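Local structure of xyloglucan-specific endo-beta-1,4-glucanase (Uncultured bacterium, 4W88) at residues E145-P150 / I194-G199; N217-L222 / P266-E271. The protein hydrolyses the beta-1,4-linked glucan backbone of xyloglucan as an endo-acting glucanase of glycoside hydrolase family 5. The protein carries 1 engineered substitution. One frame throughout, in Å; residues are numbered along the deposited sequence.

Interaction 1: E145-P150 / I194-G199. With BGC (beta-D-glucopyranose), chain C.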
loop_
_atom_site.group_PDB
_atom_site.type_symbol
_atom_site.label_atom_id
_atom_site.label_comp_id
_atom_site.label_asym_id
_atom_site.label_seq_id
_atom_site.Cartn_x
_atom_site.Cartn_y
_atom_site.Cartn_z
ATOM N N GLU A 145 -7.646 -2.044 0.639
ATOM C CA GLU A 145 -6.936 -1.916 -0.636
ATOM C C GLU A 145 -6.857 -3.302 -1.267
ATOM O O GLU A 145 -6.261 -4.245 -0.743
ATOM C CB GLU A 145 -5.544 -1.294 -0.393
ATOM C CG GLU A 145 -4.687 -1.104 -1.675
ATOM C CD GLU A 145 -3.347 -0.396 -1.367
ATOM O OE1 GLU A 145 -3.054 -0.243 -0.151
ATOM O OE2 GLU A 145 -2.590 -0.049 -2.335
ATOM N N GLY A 146 -7.598 -3.467 -2.374
ATOM C CA GLY A 146 -7.925 -4.805 -2.859
ATOM C C GLY A 146 -6.732 -5.692 -3.238
ATOM O O GLY A 146 -6.720 -6.884 -2.906
HETATM N N MSE A 147 -5.724 -5.055 -3.859
HETATM C CA MSE A 147 -4.561 -5.746 -4.418
HETATM C C MSE A 147 -3.346 -4.875 -4.221
HETATM O O MSE A 147 -3.446 -3.641 -4.074
HETATM C CB MSE A 147 -4.718 -6.031 -5.943
HETATM C CG MSE A 147 -5.982 -6.828 -6.218
HETATM SE SE MSE A 147 -6.143 -7.163 -8.166
HETATM C CE MSE A 147 -6.947 -5.471 -8.697
ATOM N N ASN A 148 -2.185 -5.532 -4.310
ATOM C CA ASN A 148 -0.876 -4.851 -4.252
ATOM C C ASN A 148 -0.067 -5.208 -5.475
ATOM O O ASN A 148 0.235 -6.395 -5.713
ATOM C CB ASN A 148 -0.090 -5.274 -3.037
ATOM C CG ASN A 148 1.211 -4.511 -2.907
ATOM O OD1 ASN A 148 1.180 -3.295 -2.677
ATOM N ND2 ASN A 148 2.324 -5.187 -3.208
ATOM N N GLU A 149 0.211 -4.202 -6.294
ATOM C CA GLU A 149 1.013 -4.370 -7.485
ATOM C C GLU A 149 0.620 -5.542 -8.380
ATOM O O GLU A 149 1.464 -6.333 -8.759
ATOM C CB GLU A 149 2.472 -4.367 -7.140
ATOM C CG GLU A 149 2.920 -3.099 -6.440
ATOM C CD GLU A 149 4.402 -2.989 -6.105
ATOM O OE1 GLU A 149 5.147 -4.006 -6.130
ATOM O OE2 GLU A 149 4.830 -1.825 -5.745
ATOM N N PRO A 150 -0.677 -5.709 -8.618
ATOM C CA PRO A 150 -1.112 -6.876 -9.403
ATOM C C PRO A 150 -0.470 -6.865 -10.794
ATOM O O PRO A 150 -0.463 -5.816 -11.449
ATOM C CB PRO A 150 -2.618 -6.706 -9.466
ATOM C CG PRO A 150 -2.861 -5.191 -9.348
ATOM C CD PRO A 150 -1.810 -4.807 -8.305
ATOM N N ILE A 194 -9.964 0.938 -1.970
ATOM C CA ILE A 194 -8.833 1.543 -2.634
ATOM C C ILE A 194 -8.415 0.566 -3.745
ATOM O O ILE A 194 -7.868 -0.520 -3.492
ATOM C CB ILE A 194 -7.652 1.821 -1.669
ATOM C CG1 ILE A 194 -8.081 2.696 -0.488
ATOM C CG2 ILE A 194 -6.488 2.501 -2.430
ATOM C CD1 ILE A 194 -7.030 2.870 0.621
ATOM N N ILE A 195 -8.725 0.967 -4.963
ATOM C CA ILE A 195 -8.441 0.188 -6.134
ATOM C C ILE A 195 -7.035 0.577 -6.622
ATOM O O ILE A 195 -6.388 1.486 -6.067
ATOM C CB ILE A 195 -9.517 0.399 -7.230
ATOM C CG1 ILE A 195 -9.531 1.821 -7.778
ATOM C CG2 ILE A 195 -10.878 -0.102 -6.757
ATOM C CD1 ILE A 195 -10.316 1.997 -9.078
ATOM N N CYS A 196 -6.563 -0.034 -7.704
ATOM C CA CYS A 196 -5.226 0.258 -8.185
ATOM C C CYS A 196 -5.110 0.081 -9.682
ATOM O O CYS A 196 -5.958 -0.549 -10.329
ATOM C CB CYS A 196 -4.180 -0.636 -7.472
ATOM S SG CYS A 196 -4.318 -2.384 -7.791
ATOM N N THR A 197 -4.020 0.636 -10.228
ATOM C CA THR A 197 -3.590 0.338 -11.556
ATOM C C THR A 197 -2.749 -0.950 -11.612
ATOM O O THR A 197 -2.296 -1.471 -10.596
ATOM C CB THR A 197 -2.699 1.474 -12.062
ATOM O OG1 THR A 197 -1.680 1.649 -11.087
ATOM C CG2 THR A 197 -3.476 2.793 -12.310
ATOM N N TYR A 198 -2.510 -1.429 -12.827
ATOM C CA TYR A 198 -1.609 -2.563 -13.042
ATOM C C TYR A 198 -0.268 -2.197 -12.385
ATOM O O TYR A 198 0.271 -1.093 -12.624
ATOM C CB TYR A 198 -1.359 -2.774 -14.532
ATOM C CG TYR A 198 -0.491 -3.964 -14.817
ATOM C CD1 TYR A 198 0.933 -3.911 -14.752
ATOM C CD2 TYR A 198 -1.055 -5.191 -15.161
ATOM C CE1 TYR A 198 1.679 -5.067 -15.008
ATOM C CE2 TYR A 198 -0.288 -6.311 -15.472
ATOM C CZ TYR A 198 1.060 -6.254 -15.417
ATOM O OH TYR A 198 1.785 -7.378 -15.711
ATOM N N GLY A 199 0.261 -3.081 -11.535
ATOM C CA GLY A 199 1.527 -2.812 -10.853
ATOM C C GLY A 199 1.586 -1.621 -9.913
ATOM O O GLY A 199 2.701 -1.223 -9.527
HETATM C C2 BGC C . 10.289 -2.446 -7.426
HETATM C C3 BGC C . 9.092 -2.632 -6.481
HETATM C C4 BGC C . 8.374 -1.348 -6.232
HETATM C C5 BGC C . 8.280 -0.855 -7.733
HETATM C C6 BGC C . 7.603 0.454 -7.586
HETATM C C1 BGC C . 10.080 -2.066 -8.849
HETATM O O2 BGC C . 10.696 -3.718 -7.621
HETATM O O3 BGC C . 9.634 -3.120 -5.278
HETATM O O4 BGC C . 7.302 -1.529 -5.169
HETATM O O5 BGC C . 9.564 -0.879 -8.570
HETATM O O6 BGC C . 7.137 1.081 -8.753
HETATM O O HOH W 1 -5.837 -2.079 -4.909
HETATM O O HOH W 2 4.597 -0.090 -8.049
#
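Glu149 lays its CG against Gly199 O at 3.6 Å, while its carboxylate reaches past that carbonyl to the bound glucose. OE2 accepts a hydrogen bond from O4 of the sugar at 2.6 Å, and a second from a water, which also donates to Gly199 O and is hydrogen-bonded to the sugar's O6. His223 ND1 is a further partner of OE2. With CG anti to the carbonyl carbon (chi1 -58°) and the chain extended beyond it, the carboxylate stands well out from the backbone. Replacing Glu149 by an alanine would probably deprive the sugar O4, the bridging water and His223 of the oxygen they share.

Behind this first shell, Gly199 N donates to Pro150 O at 2.8 Å; the same oxygen sits over the centre of the Tyr198 ring, 3.7 Å above its plane. Pro150 CD packs on Cys196 SG at 3.5 Å, and CB of selenomethionine Met147 flanks the sulfur. Deeper still, Gly146 N donates to Ile194 O, joined by a water that accepts from Met147 N. There Glu145 and Ile194 pair in parallel register, and the Glu145 carboxylate is held by Arg59 and His200. Asn148-Glu149-Pro150, in the loop that follows the C-terminal end of strand 142-145, matches the Asn-Glu-Pro signature of family 5 glycosidases, consistent with Glu149 being the acid/base.

Interaction 2: N217-L222 / P266-E271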
loop_
_atom_site.group_PDB
_atom_site.type_symbol
_atom_site.label_atom_id
_atom_site.label_comp_id
_atom_site.label_asym_id
_atom_site.label_seq_id
_atom_site.Cartn_x
_atom_site.Cartn_y
_atom_site.Cartn_z
ATOM N N ASN A 217 -17.395 5.952 -3.025
ATOM C CA ASN A 217 -16.527 5.685 -1.874
ATOM C C ASN A 217 -15.296 4.856 -2.202
ATOM O O ASN A 217 -14.936 3.918 -1.465
ATOM C CB ASN A 217 -17.317 5.100 -0.703
ATOM C CG ASN A 217 -18.294 6.121 -0.148
ATOM O OD1 ASN A 217 -17.925 7.195 0.233
ATOM N ND2 ASN A 217 -19.543 5.776 -0.110
ATOM N N ILE A 218 -14.610 5.312 -3.245
ATOM C CA ILE A 218 -13.378 4.700 -3.655
ATOM C C ILE A 218 -12.242 5.690 -3.709
ATOM O O ILE A 218 -12.425 6.929 -3.736
ATOM C CB ILE A 218 -13.528 3.944 -4.988
ATOM C CG1 ILE A 218 -13.792 4.889 -6.159
ATOM C CG2 ILE A 218 -14.585 2.898 -4.868
ATOM C CD1 ILE A 218 -12.544 5.532 -6.755
ATOM N N ALA A 219 -11.032 5.138 -3.725
ATOM C CA ALA A 219 -9.817 5.917 -4.026
ATOM C C ALA A 219 -8.926 5.041 -4.904
ATOM O O ALA A 219 -9.094 3.826 -4.944
ATOM C CB ALA A 219 -9.061 6.331 -2.728
ATOM N N VAL A 220 -7.979 5.694 -5.554
ATOM C CA VAL A 220 -7.003 5.054 -6.411
ATOM C C VAL A 220 -5.584 5.116 -5.755
ATOM O O VAL A 220 -5.125 6.200 -5.380
ATOM C CB VAL A 220 -6.945 5.665 -7.803
ATOM C CG1 VAL A 220 -5.866 4.956 -8.638
ATOM C CG2 VAL A 220 -8.328 5.575 -8.462
ATOM N N ALA A 221 -4.979 3.937 -5.581
ATOM C CA ALA A 221 -3.679 3.761 -5.009
ATOM C C ALA A 221 -2.643 3.626 -6.151
ATOM O O ALA A 221 -2.862 2.932 -7.189
ATOM C CB ALA A 221 -3.638 2.524 -4.132
ATOM N N LEU A 222 -1.540 4.321 -5.909
ATOM C CA LEU A 222 -0.316 4.266 -6.716
ATOM C C LEU A 222 0.880 4.066 -5.837
ATOM O O LEU A 222 0.863 4.453 -4.697
ATOM C CB LEU A 222 -0.182 5.561 -7.576
ATOM C CG LEU A 222 -1.386 5.812 -8.452
ATOM C CD1 LEU A 222 -1.291 7.203 -8.979
ATOM C CD2 LEU A 222 -1.525 4.784 -9.615
ATOM N N PRO A 266 -10.200 10.652 -5.688
ATOM C CA PRO A 266 -9.231 10.538 -4.628
ATOM C C PRO A 266 -8.049 9.631 -5.012
ATOM O O PRO A 266 -8.252 8.553 -5.562
ATOM C CB PRO A 266 -10.050 9.919 -3.464
ATOM C CG PRO A 266 -11.412 10.420 -3.681
ATOM C CD PRO A 266 -11.550 10.357 -5.189
ATOM N N VAL A 267 -6.840 10.110 -4.697
ATOM C CA VAL A 267 -5.617 9.379 -4.891
ATOM C C VAL A 267 -4.849 9.265 -3.591
ATOM O O VAL A 267 -4.759 10.235 -2.813
ATOM C CB VAL A 267 -4.705 10.065 -5.939
ATOM C CG1 VAL A 267 -3.396 9.322 -6.104
ATOM C CG2 VAL A 267 -5.438 10.039 -7.225
ATOM N N VAL A 268 -4.324 8.065 -3.361
ATOM C CA VAL A 268 -3.515 7.747 -2.184
ATOM C C VAL A 268 -2.220 7.049 -2.664
ATOM O O VAL A 268 -2.256 6.082 -3.431
ATOM C CB VAL A 268 -4.234 6.798 -1.148
ATOM C CG1 VAL A 268 -3.325 6.742 0.099
ATOM C CG2 VAL A 268 -5.560 7.308 -0.758
ATOM N N ILE A 269 -1.064 7.563 -2.251
ATOM C CA ILE A 269 0.223 6.893 -2.494
ATOM C C ILE A 269 0.479 5.865 -1.370
ATOM O O ILE A 269 0.951 6.241 -0.299
ATOM C CB ILE A 269 1.389 7.872 -2.655
ATOM C CG1 ILE A 269 1.061 8.957 -3.709
ATOM C CG2 ILE A 269 2.619 7.103 -2.940
ATOM C CD1 ILE A 269 0.763 8.453 -5.103
ATOM N N THR A 270 0.191 4.580 -1.624
ATOM C CA THR A 270 0.212 3.628 -0.569
ATOM C C THR A 270 1.580 3.065 -0.265
ATOM O O THR A 270 1.747 2.379 0.762
ATOM C CB THR A 270 -0.869 2.524 -0.733
ATOM O OG1 THR A 270 -0.665 1.805 -1.967
ATOM C CG2 THR A 270 -2.262 3.155 -0.704
ATOM N N GLU A 271 2.561 3.354 -1.133
ATOM C CA GLU A 271 3.982 3.085 -0.811
ATOM C C GLU A 271 4.866 4.102 -1.537
ATOM O O GLU A 271 4.648 4.445 -2.700
ATOM C CB GLU A 271 4.453 1.696 -1.254
ATOM C CG GLU A 271 3.906 0.491 -0.519
ATOM C CD GLU A 271 4.422 -0.799 -1.069
ATOM O OE1 GLU A 271 5.579 -0.801 -1.621
ATOM O OE2 GLU A 271 3.757 -1.847 -0.887
#
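Val220 and Leu222 exchange four backbone hydrogen bonds with 266-271, in the staggered pattern of parallel strands. Val220 N donates to Pro266 O and Val220 O accepts from Val268 N, both at 2.9 Å; Leu222 N donates to Val268 O, and Leu222 O accepts from Thr270 N. The last bond is the most bent, with 138° at the hydrogen, where the backbone at Thr270 departs from an extended conformation (psi -10°). CA-H...O contacts accompany the ladder, among them Ala221 CA to Val268 O at 3.1 Å.

Ile269 wraps its side chain round the backbone oxygen and CB of Leu222. Its CB lies 4.0 Å from Leu222 O. The CG2 branch, anti to the backbone N, comes closer to the same oxygen, at 3.6 Å. The other branch is folded at chi2 (-60°): CG1 serves as the link, and CD1 at its tip meets Leu222 CB at 3.9 Å. Leu222 in turn sends CD1 to Val267 CG1 at 4.1 Å, the two side chains running at a slant to one another. On the opposite face of the sheet, Ala221 CB packs against both CG2 and OG1 of Thr270, each at 3.7 Å; that hydroxyl is hydrogen-bonded to Glu145 OE2 and His223 NE2. Ala219 CB fills the angle between Pro266 CB and Val268 CG2.

Helix 246-261, which connects the two strands in a beta-alpha-beta crossover, covers the face of Val220, Leu222 and Val267 through Ile256 and Leu260. Helix 3-9 meets Pro266 and Val268, while strands 193-196 and 300-305 flank the pair in the barrel sheet.

Overall arrangement
Interactions 1 and 2 lie in one parallel eight-stranded barrel, the TIM-barrel fold of the family, with centres about 9 Å apart. They follow each other along the chain, the first joining the C-terminal ends of strands 142-145 and 193-196 and the loops that leave them, the second pairing strands 218-223 and 267-272; the four strands are consecutive in the barrel. Ile195 O and Ala221 N, 2.9 Å apart, bridge the two contacts across the sheet, and Ile194 CG2 packs on Ala221 CB within the barrel. Glu149 and Glu271, one from each interaction, both reach the bound glycan, as expected for the catalytic glutamates that this family carries at the C-terminal ends of the fourth and seventh strands.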